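Local coordinates for cytoplasmic export protein 1 (Saccharomyces cerevisiae, PDB 3VWA), which helps export tRNA from the nucleus, probably collecting it from export receptors at the nuclear pore complex and passing aminoacylated tRNA to the translation machinery, at residues 24-29 / 145-150; 169-172 / 178-181; 372-377 / 408-413; 348-353 / 379-384; 244-249 / 262-267. One frame throughout, in Å; residues are numbered along the deposited sequence.

Overall arrangement
The five contacts run from the N-terminal kinase-like domain into the HEAT-repeat part. Contact 1 is a buried one between the two lobes, and contact 2 packs helix 160-174 on the loop that follows it; their centres are about 17 Å apart, and Leu25 and Glu150 both touch Tyr170. Contacts 3 and 4 share helix 374-387 and lie on the far side of the chain's centre from the first two, each partly buried, with apolar inner residues and a lysine toward the surface. Contact 5, at the surface, rests on a single polar bond. Aromatic faces serve contacts 1, 2 and 4; contact 3 packs a cysteine against an isoleucine and the root of a lysine, with a water at its rim.

Contact 1 (24-29 / 145-150); sequences ALWQCF and VLFGLE
Trp26 meets the segment 145-150 twice, once by ring packing and once by a polar bond. In the aromatic pair, Phe147 turns the CE2-CZ edge of its ring to one face of the indole, a T-shaped stack with the planes at 84° and the phenyl centroid 5.1 Å from that of the five-membered ring. Its CE2 is 3.9 Å from Trp26 CD1. Phe147 can reach across because its CG lies anti to the backbone N; its ring also stacks with Phe43 of strand 39-45. The polar bond leaves from the indole rim: Trp26 NE1 donates to Glu150 OE2 at 2.6 Å, bent to 144° at the hydrogen, and meets the lone pair that faces away from the other carboxylate oxygen. OE2 itself lies 20° out of the indole plane. Leu25 CD1 adds a slight apolar touch, 4.0 Å from Glu150 CG. Residues 146-148, Leu-Phe-Gly, probably occupy the place of the kinase Asp-Phe-Gly motif, and through Phe147 the contact joins this loop to the N-lobe sheet. A buried carboxylate is thus met by an indole N-H, and it and the Phe147 edge both restrain the ring.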
# COMPACT_ATOMS: atom_id res chain seq x y z
N ALA A 24 24.61 0.76 -22.27
CA ALA A 24 25.84 0.42 -22.94
C ALA A 24 27.00 0.29 -21.96
O ALA A 24 27.97 -0.40 -22.27
CB ALA A 24 26.17 1.46 -24.01
N LEU A 25 26.92 0.97 -20.80
CA LEU A 25 28.04 0.93 -19.84
C LEU A 25 27.87 0.06 -18.58
O LEU A 25 28.85 -0.25 -17.91
CB LEU A 25 28.43 2.32 -19.42
CG LEU A 25 28.93 3.10 -20.60
CD1 LEU A 25 29.07 4.52 -20.17
CD2 LEU A 25 30.26 2.56 -21.14
N TRP A 26 26.62 -0.29 -18.26
CA TRP A 26 26.27 -0.92 -17.00
C TRP A 26 25.12 -1.86 -17.17
O TRP A 26 24.17 -1.58 -17.93
CB TRP A 26 25.86 0.12 -15.93
CG TRP A 26 26.94 1.12 -15.67
CD1 TRP A 26 27.13 2.35 -16.27
CD2 TRP A 26 28.05 0.99 -14.73
NE1 TRP A 26 28.26 2.95 -15.78
CE2 TRP A 26 28.84 2.20 -14.87
CE3 TRP A 26 28.46 0.01 -13.83
CZ2 TRP A 26 29.99 2.41 -14.13
CZ3 TRP A 26 29.60 0.25 -13.07
CH2 TRP A 26 30.35 1.42 -13.24
N GLN A 27 25.17 -2.95 -16.41
CA GLN A 27 23.96 -3.72 -16.07
C GLN A 27 23.53 -3.40 -14.65
O GLN A 27 24.37 -3.22 -13.76
CB GLN A 27 24.22 -5.21 -16.17
CG GLN A 27 24.36 -5.67 -17.60
CD GLN A 27 24.80 -7.11 -17.65
OE1 GLN A 27 25.88 -7.47 -17.16
NE2 GLN A 27 23.95 -7.96 -18.24
N CYS A 28 22.24 -3.35 -14.42
CA CYS A 28 21.76 -3.01 -13.10
C CYS A 28 20.95 -4.18 -12.54
O CYS A 28 19.95 -4.60 -13.14
CB CYS A 28 20.95 -1.72 -13.17
SG CYS A 28 19.95 -1.35 -11.72
N PHE A 29 21.43 -4.70 -11.41
CA PHE A 29 20.90 -5.93 -10.80
C PHE A 29 20.38 -5.62 -9.40
O PHE A 29 21.04 -4.86 -8.67
CB PHE A 29 22.02 -7.01 -10.65
CG PHE A 29 22.48 -7.65 -11.94
CD1 PHE A 29 21.80 -8.74 -12.46
CD2 PHE A 29 23.62 -7.19 -12.61
CE1 PHE A 29 22.22 -9.37 -13.64
CE2 PHE A 29 24.03 -7.82 -13.79
CZ PHE A 29 23.33 -8.91 -14.31
N VAL A 145 16.73 10.08 -7.34
CA VAL A 145 18.20 10.06 -7.19
C VAL A 145 18.99 9.86 -8.54
O VAL A 145 18.45 9.36 -9.53
CB VAL A 145 18.64 9.06 -6.08
CG1 VAL A 145 18.20 9.57 -4.69
CG2 VAL A 145 18.09 7.64 -6.32
N LEU A 146 20.28 10.24 -8.55
CA LEU A 146 21.05 10.32 -9.79
C LEU A 146 22.19 9.32 -9.84
O LEU A 146 22.87 9.05 -8.85
CB LEU A 146 21.62 11.73 -10.00
CG LEU A 146 20.62 12.76 -10.54
CD1 LEU A 146 21.19 14.19 -10.53
CD2 LEU A 146 20.09 12.36 -11.93
N PHE A 147 22.34 8.75 -11.01
CA PHE A 147 23.40 7.84 -11.25
C PHE A 147 24.23 8.29 -12.46
O PHE A 147 23.74 9.04 -13.31
CB PHE A 147 22.85 6.46 -11.51
CG PHE A 147 23.89 5.48 -11.90
CD1 PHE A 147 24.74 4.93 -10.93
CD2 PHE A 147 24.05 5.12 -13.26
CE1 PHE A 147 25.73 4.01 -11.29
CE2 PHE A 147 25.04 4.21 -13.62
CZ PHE A 147 25.89 3.66 -12.63
N GLY A 148 25.47 7.82 -12.54
CA GLY A 148 26.24 8.01 -13.77
C GLY A 148 27.29 9.09 -13.67
O GLY A 148 27.14 10.22 -14.16
N LEU A 149 28.43 8.67 -13.15
CA LEU A 149 29.46 9.56 -12.72
C LEU A 149 30.68 9.41 -13.67
O LEU A 149 31.79 9.90 -13.39
CB LEU A 149 29.76 9.15 -11.28
CG LEU A 149 29.35 10.04 -10.08
CD1 LEU A 149 28.27 11.11 -10.34
CD2 LEU A 149 29.04 9.18 -8.86
N GLU A 150 30.45 8.77 -14.82
CA GLU A 150 31.52 8.51 -15.83
C GLU A 150 32.37 9.72 -16.22
O GLU A 150 33.59 9.62 -16.37
CB GLU A 150 30.95 7.88 -17.10
CG GLU A 150 30.28 6.54 -16.89
CD GLU A 150 28.86 6.63 -16.39
OE1 GLU A 150 28.33 7.75 -16.24
OE2 GLU A 150 28.23 5.57 -16.17

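Contact 2 (169-172 / 178-181)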
# COMPACT_ATOMS: atom_id res chain seq x y z
N SER A 169 33.91 10.92 -26.35
CA SER A 169 33.99 9.44 -26.35
C SER A 169 32.76 8.84 -25.63
O SER A 169 32.12 7.91 -26.14
CB SER A 169 35.33 8.97 -25.76
OG SER A 169 35.37 9.11 -24.35
N TYR A 170 32.40 9.43 -24.48
CA TYR A 170 31.20 9.02 -23.73
C TYR A 170 29.94 9.00 -24.61
O TYR A 170 29.27 7.98 -24.73
CB TYR A 170 31.01 9.91 -22.50
CG TYR A 170 29.72 9.66 -21.80
CD1 TYR A 170 29.59 8.61 -20.88
CD2 TYR A 170 28.58 10.42 -22.08
CE1 TYR A 170 28.38 8.36 -20.24
CE2 TYR A 170 27.36 10.17 -21.46
CZ TYR A 170 27.26 9.14 -20.54
OH TYR A 170 26.06 8.91 -19.92
N TYR A 171 29.63 10.13 -25.22
CA TYR A 171 28.46 10.24 -26.09
C TYR A 171 28.51 9.34 -27.33
O TYR A 171 27.48 8.86 -27.76
CB TYR A 171 28.20 11.71 -26.46
CG TYR A 171 27.49 12.39 -25.33
CD1 TYR A 171 26.09 12.35 -25.25
CD2 TYR A 171 28.19 12.99 -24.31
CE1 TYR A 171 25.42 12.95 -24.19
CE2 TYR A 171 27.54 13.60 -23.25
CZ TYR A 171 26.16 13.57 -23.20
OH TYR A 171 25.53 14.16 -22.15
N ASN A 172 29.71 9.10 -27.85
CA ASN A 172 29.91 8.13 -28.93
C ASN A 172 29.62 6.69 -28.50
O ASN A 172 29.04 5.91 -29.27
CB ASN A 172 31.32 8.24 -29.52
N LEU A 178 25.84 14.52 -28.20
CA LEU A 178 26.55 15.36 -27.24
C LEU A 178 25.93 16.73 -27.25
O LEU A 178 25.96 17.38 -28.29
CB LEU A 178 28.02 15.47 -27.63
CG LEU A 178 28.99 16.40 -26.89
CD1 LEU A 178 29.35 15.87 -25.52
CD2 LEU A 178 30.26 16.60 -27.72
N PRO A 179 25.37 17.18 -26.12
CA PRO A 179 24.67 18.48 -26.08
C PRO A 179 25.60 19.64 -26.37
O PRO A 179 25.17 20.63 -26.96
CB PRO A 179 24.13 18.57 -24.64
CG PRO A 179 24.89 17.55 -23.87
CD PRO A 179 25.27 16.46 -24.83
N CYS A 180 26.86 19.54 -25.97
CA CYS A 180 27.84 20.58 -26.26
C CYS A 180 29.18 20.14 -25.71
O CYS A 180 29.29 19.11 -25.05
CB CYS A 180 27.44 21.94 -25.66
SG CYS A 180 27.56 22.01 -23.85
N GLU A 181 30.20 20.96 -25.95
CA GLU A 181 31.54 20.64 -25.48
C GLU A 181 31.91 21.53 -24.31
O GLU A 181 32.95 21.37 -23.68
CB GLU A 181 32.52 20.79 -26.64
CG GLU A 181 32.30 19.74 -27.73
CD GLU A 181 33.19 19.98 -28.95
OE1 GLU A 181 33.22 21.14 -29.46
OE2 GLU A 181 33.90 19.01 -29.36
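The hydroxyl of Tyr171, on the ring that carries this contact with Leu178 and Pro179, is hydrogen-bonded to the carbonyl O of Gly129, which holds the far end of the side chain in place. Along the rest of the ring the interaction is apolar and comes mainly over one face. Leu178 presents its backbone CA, 3.8 Å from the ring centroid and 21° off the normal, a CH-pi contact nearer the CG end. Pro179 continues the cover toward the hydroxyl: its CD sits 3.9 Å from the centroid and 3.4 Å from Tyr171 CZ, a second CH-pi contact. The leucine side chain, its CG anti to the backbone N, brings CD1 to 3.3 Å from Tyr171 CD2, a tight fit over the CD2 rim of the same face. This is the kinase-like domain, and 178-181 forms part of the loop between helix 160-174 and helix 186-198. The loop doubles back on the helix it has just left, so that Leu178 comes to lie across the ring face of the tyrosine seven residues earlier. Gly129 probably lies in the region that corresponds to the catalytic loop of active kinases. On the opposite face of the Tyr171 ring lies Tyr170, whose CD2 stands 3.4 Å above the plane, so both sides of the ring are covered. Pro179 also touches Ile186 at the start of helix 186-198, and Leu178 touches Ala167 one turn back on helix 160-174.

Contact 3 (372-377 / 408-413); sequences LSKSEI and VSCLTE
Ser409 faces the end of Lys374, whose extended chain brings NZ to 3.7 Å from Ser409 OG. A water beside the pair accepts from Lys374 NZ at 3.2 Å and is weakly linked to Ser409 OG, so the exposed rim of the contact is bridged by solvent. Cys410 comes next and makes most of the contact. Its CB lies 3.7 Å from Ile377 CG2, while SG packs beside both CG2 and CD1 of Ile377, each at 3.8 Å. Lys374 contributes the aliphatic root of its chain, with CG 3.9 Å from Cys410 SG. SG lies anti to the carbonyl carbon (chi1 -60°), which turns it toward Ile377. Lys374 and Ile377 stand on the first turn of helix 374-387, which opens with a capping box: Ser373 OG accepts from Glu376 N, and Ser373 N donates weakly to Glu376 OE1. Residues 408-412 connect helices 394-407 and 413-427 inside the first HEAT repeat, and Glu413 begins the second helix. Leu411, whose backbone N bonds to Val408 O at 3.2 Å, packs on Tyr382 of helix 374-387. Thr412 then stands at the N-cap of helix 413-427, and its own backbone N is bonded to Gln415.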
# COMPACT_ATOMS: atom_id res chain seq x y z
N LEU A 372 -2.73 -9.48 7.81
CA LEU A 372 -2.69 -10.19 9.06
C LEU A 372 -3.10 -11.64 8.77
O LEU A 372 -4.06 -11.88 8.04
CB LEU A 372 -3.63 -9.52 10.07
CG LEU A 372 -3.08 -8.35 10.93
CD1 LEU A 372 -3.01 -6.99 10.23
CD2 LEU A 372 -3.93 -8.21 12.19
N SER A 373 -2.40 -12.59 9.37
CA SER A 373 -2.68 -14.00 9.14
C SER A 373 -3.95 -14.40 9.90
O SER A 373 -4.30 -13.77 10.89
CB SER A 373 -1.53 -14.85 9.66
OG SER A 373 -1.58 -14.93 11.07
N LYS A 374 -4.60 -15.47 9.44
CA LYS A 374 -5.71 -16.13 10.14
C LYS A 374 -5.45 -16.45 11.62
O LYS A 374 -6.29 -16.16 12.50
CB LYS A 374 -6.18 -17.37 9.33
CG LYS A 374 -6.58 -16.97 7.90
CD LYS A 374 -7.21 -18.09 7.07
CE LYS A 374 -8.05 -17.52 5.92
NZ LYS A 374 -8.81 -18.55 5.13
N SER A 375 -4.27 -16.96 11.91
CA SER A 375 -3.88 -17.22 13.29
C SER A 375 -3.81 -15.93 14.09
O SER A 375 -4.22 -15.87 15.26
CB SER A 375 -2.57 -18.04 13.37
OG SER A 375 -1.43 -17.22 13.67
N GLU A 376 -3.29 -14.86 13.48
CA GLU A 376 -3.24 -13.55 14.16
C GLU A 376 -4.67 -12.99 14.34
O GLU A 376 -5.03 -12.45 15.41
CB GLU A 376 -2.43 -12.57 13.32
CG GLU A 376 -0.94 -12.84 13.28
CD GLU A 376 -0.17 -11.60 12.86
OE1 GLU A 376 -0.18 -11.29 11.64
OE2 GLU A 376 0.42 -10.92 13.75
N ILE A 377 -5.49 -13.12 13.31
CA ILE A 377 -6.86 -12.64 13.44
C ILE A 377 -7.62 -13.33 14.58
O ILE A 377 -8.27 -12.69 15.43
CB ILE A 377 -7.64 -12.76 12.13
CG1 ILE A 377 -7.28 -11.60 11.21
CG2 ILE A 377 -9.13 -12.66 12.40
CD1 ILE A 377 -7.01 -12.05 9.81
N VAL A 408 -15.22 -15.39 9.91
CA VAL A 408 -15.47 -16.70 10.44
C VAL A 408 -14.49 -17.76 9.92
O VAL A 408 -14.18 -18.75 10.60
CB VAL A 408 -16.95 -16.98 10.17
CG1 VAL A 408 -17.13 -17.96 9.05
CG2 VAL A 408 -17.67 -17.37 11.44
N SER A 409 -13.91 -17.56 8.74
CA SER A 409 -12.97 -18.60 8.23
C SER A 409 -11.59 -18.53 8.87
O SER A 409 -10.77 -19.45 8.74
CB SER A 409 -12.88 -18.63 6.71
OG SER A 409 -12.20 -17.54 6.18
N CYS A 410 -11.35 -17.46 9.61
CA CYS A 410 -10.19 -17.40 10.46
C CYS A 410 -10.27 -18.19 11.77
O CYS A 410 -9.23 -18.42 12.37
CB CYS A 410 -9.87 -15.94 10.82
SG CYS A 410 -9.52 -14.91 9.40
N LEU A 411 -11.46 -18.55 12.26
CA LEU A 411 -11.59 -18.93 13.71
C LEU A 411 -11.16 -20.34 14.05
O LEU A 411 -11.36 -21.23 13.23
CB LEU A 411 -13.01 -18.73 14.22
CG LEU A 411 -13.52 -17.33 13.90
CD1 LEU A 411 -14.98 -17.14 14.32
CD2 LEU A 411 -12.61 -16.32 14.58
N THR A 412 -10.62 -20.56 15.27
CA THR A 412 -10.38 -21.96 15.75
C THR A 412 -11.71 -22.70 15.93
O THR A 412 -12.79 -22.09 15.82
CB THR A 412 -9.56 -22.07 17.08
OG1 THR A 412 -10.37 -21.68 18.20
CG2 THR A 412 -8.30 -21.21 17.03
N GLU A 413 -11.64 -23.99 16.22
CA GLU A 413 -12.83 -24.85 16.34
C GLU A 413 -13.60 -24.55 17.59
O GLU A 413 -14.81 -24.61 17.58
CB GLU A 413 -12.47 -26.35 16.30
CG GLU A 413 -12.07 -26.88 14.92
CD GLU A 413 -10.66 -26.45 14.52
OE1 GLU A 413 -10.33 -26.52 13.31
OE2 GLU A 413 -9.87 -26.04 15.41
O HOH W 1 -10.78 -17.00 3.15

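Contact 4 (348-353 / 379-384); sequences QSFKLP and SRIYPH
Phe350 lays its ring under a methyl of Ile381. Ile381 CG2 stands 3.6 Å from the ring centroid and only 8° off the normal, a well-centred CH-pi contact with all six ring carbons at similar range. The CD1 methyl of the same isoleucine, at 3.9 Å from Phe350 CD2, reaches the rim. Chi1 sets CG2 over the ring by placing it anti to the backbone N, and the turn at chi2 (-62°) brings CD1 round to the same ring. The backbone of Phe350 takes part as well: its O lies 3.7 Å from His384 CB, and the same oxygen accepts a hydrogen bond from Arg358 of helix 355-368. Helix 342-351 packs here on helix 374-387, whose Ile381 opens the first annotated HEAT repeat. They meet at the C-terminal end of helix 342-351, with the Phe350 ring also touching Leu361 and Leu365 of helix 355-368, so three helices close around it. Lys351 follows at the more exposed edge, setting its CG over one face of the His384 imidazole: CG is 4.0 Å from the ring centroid, 26° off the normal, and 3.7 Å from His384 CE1. His384 ND1 also makes a weak bond, 3.3 Å, to Arg380 O in the preceding turn. Lys351 NZ and Arg380 NH2 stand 5.3 Å apart; the arginine's charge is matched by a salt bridge to Asp344.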
# COMPACT_ATOMS: atom_id res chain seq x y z
N GLN A 348 -3.48 -3.19 18.59
CA GLN A 348 -3.56 -2.11 19.56
C GLN A 348 -4.83 -1.32 19.33
O GLN A 348 -5.58 -0.93 20.26
CB GLN A 348 -2.33 -1.22 19.30
CG GLN A 348 -1.44 -0.93 20.49
CD GLN A 348 -0.72 0.42 20.36
OE1 GLN A 348 -0.35 0.85 19.26
NE2 GLN A 348 -0.54 1.10 21.49
N SER A 349 -5.13 -1.09 18.05
CA SER A 349 -6.32 -0.35 17.75
C SER A 349 -7.61 -1.10 18.08
O SER A 349 -8.57 -0.47 18.47
CB SER A 349 -6.25 0.23 16.34
OG SER A 349 -6.45 -0.77 15.36
N PHE A 350 -7.60 -2.44 18.03
CA PHE A 350 -8.74 -3.27 18.49
C PHE A 350 -8.94 -3.27 20.00
O PHE A 350 -10.08 -3.34 20.48
CB PHE A 350 -8.64 -4.72 17.93
CG PHE A 350 -9.38 -4.91 16.60
CD1 PHE A 350 -10.75 -5.19 16.58
CD2 PHE A 350 -8.73 -4.72 15.38
CE1 PHE A 350 -11.47 -5.32 15.39
CE2 PHE A 350 -9.44 -4.86 14.17
CZ PHE A 350 -10.81 -5.18 14.17
N LYS A 351 -7.85 -3.13 20.74
CA LYS A 351 -7.90 -2.98 22.19
C LYS A 351 -8.36 -1.58 22.60
O LYS A 351 -8.74 -1.37 23.74
CB LYS A 351 -6.52 -3.19 22.83
CG LYS A 351 -5.86 -4.55 22.70
CD LYS A 351 -4.57 -4.52 23.51
CE LYS A 351 -4.03 -5.90 23.83
NZ LYS A 351 -3.25 -6.48 22.70
N LEU A 352 -8.31 -0.60 21.70
CA LEU A 352 -8.78 0.76 22.06
C LEU A 352 -10.28 0.81 22.39
O LEU A 352 -11.09 0.28 21.66
CB LEU A 352 -8.52 1.76 20.96
CG LEU A 352 -7.08 2.19 20.84
CD1 LEU A 352 -7.00 2.93 19.53
CD2 LEU A 352 -6.70 3.08 22.03
N PRO A 353 -10.66 1.45 23.51
CA PRO A 353 -12.10 1.32 23.72
C PRO A 353 -12.93 2.33 22.92
O PRO A 353 -14.15 2.37 23.08
CB PRO A 353 -12.26 1.48 25.26
CG PRO A 353 -10.88 1.28 25.81
CD PRO A 353 -9.93 1.79 24.75
N SER A 379 -6.29 -15.14 16.96
CA SER A 379 -5.56 -15.09 18.20
C SER A 379 -5.60 -13.72 18.85
O SER A 379 -5.85 -13.61 20.04
CB SER A 379 -4.11 -15.52 17.95
OG SER A 379 -3.34 -15.30 19.09
N ARG A 380 -5.38 -12.67 18.06
CA ARG A 380 -5.23 -11.34 18.62
C ARG A 380 -6.39 -10.38 18.32
O ARG A 380 -6.55 -9.39 19.01
CB ARG A 380 -3.91 -10.71 18.12
CG ARG A 380 -2.74 -11.67 17.98
CD ARG A 380 -1.49 -10.99 17.42
NE ARG A 380 -1.00 -9.91 18.31
CZ ARG A 380 -0.19 -8.90 17.96
NH1 ARG A 380 0.32 -8.79 16.72
NH2 ARG A 380 0.12 -7.99 18.88
N ILE A 381 -7.20 -10.66 17.29
CA ILE A 381 -8.20 -9.70 16.83
C ILE A 381 -9.61 -10.07 17.27
O ILE A 381 -10.32 -9.23 17.80
CB ILE A 381 -8.15 -9.48 15.31
CG1 ILE A 381 -6.74 -9.05 14.88
CG2 ILE A 381 -9.26 -8.51 14.84
CD1 ILE A 381 -6.25 -7.75 15.48
N TYR A 382 -9.99 -11.34 17.06
CA TYR A 382 -11.35 -11.78 17.31
C TYR A 382 -11.83 -11.52 18.73
O TYR A 382 -12.93 -11.02 18.92
CB TYR A 382 -11.49 -13.29 17.00
CG TYR A 382 -12.88 -13.82 17.21
CD1 TYR A 382 -13.89 -13.47 16.33
CD2 TYR A 382 -13.21 -14.66 18.29
CE1 TYR A 382 -15.17 -13.92 16.48
CE2 TYR A 382 -14.52 -15.12 18.45
CZ TYR A 382 -15.49 -14.73 17.49
OH TYR A 382 -16.81 -15.11 17.48
N PRO A 383 -11.02 -11.88 19.75
CA PRO A 383 -11.53 -11.74 21.11
C PRO A 383 -11.96 -10.30 21.42
O PRO A 383 -12.85 -10.11 22.23
CB PRO A 383 -10.31 -12.15 21.97
CG PRO A 383 -9.56 -13.09 21.08
CD PRO A 383 -9.65 -12.41 19.74
N HIS A 384 -11.37 -9.30 20.78
CA HIS A 384 -11.84 -7.91 21.01
C HIS A 384 -12.92 -7.59 20.05
O HIS A 384 -13.93 -6.93 20.37
CB HIS A 384 -10.67 -6.93 20.82
CG HIS A 384 -9.48 -7.24 21.70
ND1 HIS A 384 -8.28 -7.63 21.22
CD2 HIS A 384 -9.36 -7.23 23.09
CE1 HIS A 384 -7.44 -7.84 22.23
NE2 HIS A 384 -8.09 -7.60 23.38

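Contact 5 (244-249 / 262-267); sequences YQELRE and MSNLEN
Glu246 and Asn264 reach across from facing helices and meet by their polar ends. Asn264 ND2 donates to Glu246 OE1 at 2.5 Å with an N-H to acceptor angle of 161°; the contact is nearly straight but very short, so its exact length is doubtful. The oxygen lies in the plane of the asparagine amide, whereas the amide nitrogen stands 29° out of the carboxylate plane, on the syn side. The two flat groups are turned steeply, 78° apart, and Glu246 OE2 lies 3.4 Å from Asn264 ND2. In the next shell, the glutamate chain is extended beyond CG, with CG anti to the carbonyl carbon, and this length spans much of the 9.2 Å between the CA atoms of Glu246 and Asn264. Asn264 is likewise turned with its CG anti to the carbonyl carbon. Deeper in, the ends of Leu247 and Met262 (selenomethionine) approach each other, CD1 to CE, to 4.6 Å; Leu247 lies on Ile288, Met262 on Leu292 and Ile295. Both segments are helical, on helices 239-248 and 255-271, and the bond links them at the surface, probably near where the kinase-like domain passes into the helical part. Helix 283-303 packs against the inner side of both, while helix 321-335 packs on helix 255-271 through Phe324, which touches Met262, Ser263 and Glu266.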
# COMPACT_ATOMS: atom_id res chain seq x y z
N TYR A 244 6.57 17.81 1.35
CA TYR A 244 7.74 17.03 1.34
C TYR A 244 8.84 17.68 2.24
O TYR A 244 9.52 17.01 2.95
CB TYR A 244 8.20 16.91 -0.11
CG TYR A 244 9.56 16.27 -0.24
CD1 TYR A 244 9.73 14.90 0.01
CD2 TYR A 244 10.66 17.04 -0.59
CE1 TYR A 244 10.97 14.31 -0.10
CE2 TYR A 244 11.91 16.46 -0.71
CZ TYR A 244 12.03 15.08 -0.45
OH TYR A 244 13.24 14.46 -0.59
N GLN A 245 8.98 18.99 2.20
CA GLN A 245 9.87 19.68 3.08
C GLN A 245 9.55 19.47 4.58
O GLN A 245 10.49 19.28 5.37
CB GLN A 245 9.94 21.17 2.72
CG GLN A 245 10.91 21.96 3.57
CD GLN A 245 10.81 23.47 3.39
OE1 GLN A 245 10.50 23.96 2.30
NE2 GLN A 245 11.08 24.21 4.46
N GLU A 246 8.27 19.51 4.95
CA GLU A 246 7.82 19.18 6.30
C GLU A 246 8.20 17.75 6.65
O GLU A 246 8.77 17.50 7.72
CB GLU A 246 6.28 19.27 6.43
CG GLU A 246 5.68 20.65 6.50
CD GLU A 246 4.16 20.58 6.48
OE1 GLU A 246 3.54 20.33 7.53
OE2 GLU A 246 3.57 20.79 5.40
N LEU A 247 7.91 16.83 5.73
CA LEU A 247 8.14 15.43 5.94
C LEU A 247 9.61 15.14 6.23
O LEU A 247 9.93 14.47 7.22
CB LEU A 247 7.72 14.66 4.70
CG LEU A 247 7.16 13.26 4.89
CD1 LEU A 247 6.10 13.23 5.98
CD2 LEU A 247 6.55 12.84 3.53
N ARG A 248 10.48 15.65 5.37
CA ARG A 248 11.92 15.52 5.52
C ARG A 248 12.47 16.02 6.84
O ARG A 248 13.51 15.58 7.23
CB ARG A 248 12.64 16.38 4.49
CG ARG A 248 13.24 15.65 3.33
CD ARG A 248 13.49 16.73 2.29
NE ARG A 248 14.89 16.90 1.96
CZ ARG A 248 15.40 17.98 1.36
NH1 ARG A 248 16.69 18.02 1.07
NH2 ARG A 248 14.63 19.03 1.07
N GLU A 249 11.77 16.97 7.46
CA GLU A 249 12.19 17.60 8.70
C GLU A 249 11.46 17.01 9.87
O GLU A 249 11.60 17.46 11.01
CB GLU A 249 11.88 19.10 8.63
CG GLU A 249 12.96 19.88 7.92
CD GLU A 249 12.70 21.37 7.89
OE1 GLU A 249 11.96 21.91 8.74
OE2 GLU A 249 13.26 22.01 7.00
N MSE A 262 1.37 15.73 10.22
CA MSE A 262 0.29 14.76 9.97
C MSE A 262 -1.06 15.41 9.83
O MSE A 262 -1.84 14.98 9.03
CB MSE A 262 0.25 13.70 11.08
CG MSE A 262 1.47 12.77 11.06
SE MSE A 262 2.22 12.29 9.26
CE MSE A 262 2.02 13.68 7.97
N SER A 263 -1.36 16.43 10.63
CA SER A 263 -2.56 17.24 10.39
C SER A 263 -2.63 17.91 9.02
O SER A 263 -3.71 17.98 8.38
CB SER A 263 -2.69 18.27 11.49
OG SER A 263 -2.92 17.50 12.66
N ASN A 264 -1.48 18.37 8.56
CA ASN A 264 -1.38 18.91 7.20
C ASN A 264 -1.61 17.79 6.18
O ASN A 264 -2.33 17.98 5.17
CB ASN A 264 -0.02 19.55 6.98
CG ASN A 264 0.05 20.91 7.60
OD1 ASN A 264 -0.99 21.48 7.91
ND2 ASN A 264 1.27 21.45 7.77
N LEU A 265 -1.07 16.61 6.47
CA LEU A 265 -1.25 15.47 5.58
C LEU A 265 -2.72 15.15 5.49
O LEU A 265 -3.24 14.94 4.40
CB LEU A 265 -0.45 14.27 6.03
CG LEU A 265 -0.77 12.88 5.44
CD1 LEU A 265 -0.60 12.88 3.93
CD2 LEU A 265 0.15 11.82 6.07
N GLU A 266 -3.39 15.10 6.63
CA GLU A 266 -4.81 14.82 6.64
C GLU A 266 -5.66 15.80 5.82
O GLU A 266 -6.65 15.38 5.25
CB GLU A 266 -5.35 14.81 8.07
CG GLU A 266 -6.85 14.51 8.23
CD GLU A 266 -7.39 15.01 9.59
OE1 GLU A 266 -6.59 15.48 10.42
OE2 GLU A 266 -8.62 14.98 9.83
N ASN A 267 -5.34 17.10 5.84
CA ASN A 267 -6.19 18.11 5.18
C ASN A 267 -6.05 18.04 3.67
O ASN A 267 -7.02 18.24 2.92
CB ASN A 267 -5.85 19.52 5.59
CG ASN A 267 -6.49 19.92 6.90
OD1 ASN A 267 -5.84 20.55 7.72
ND2 ASN A 267 -7.78 19.57 7.10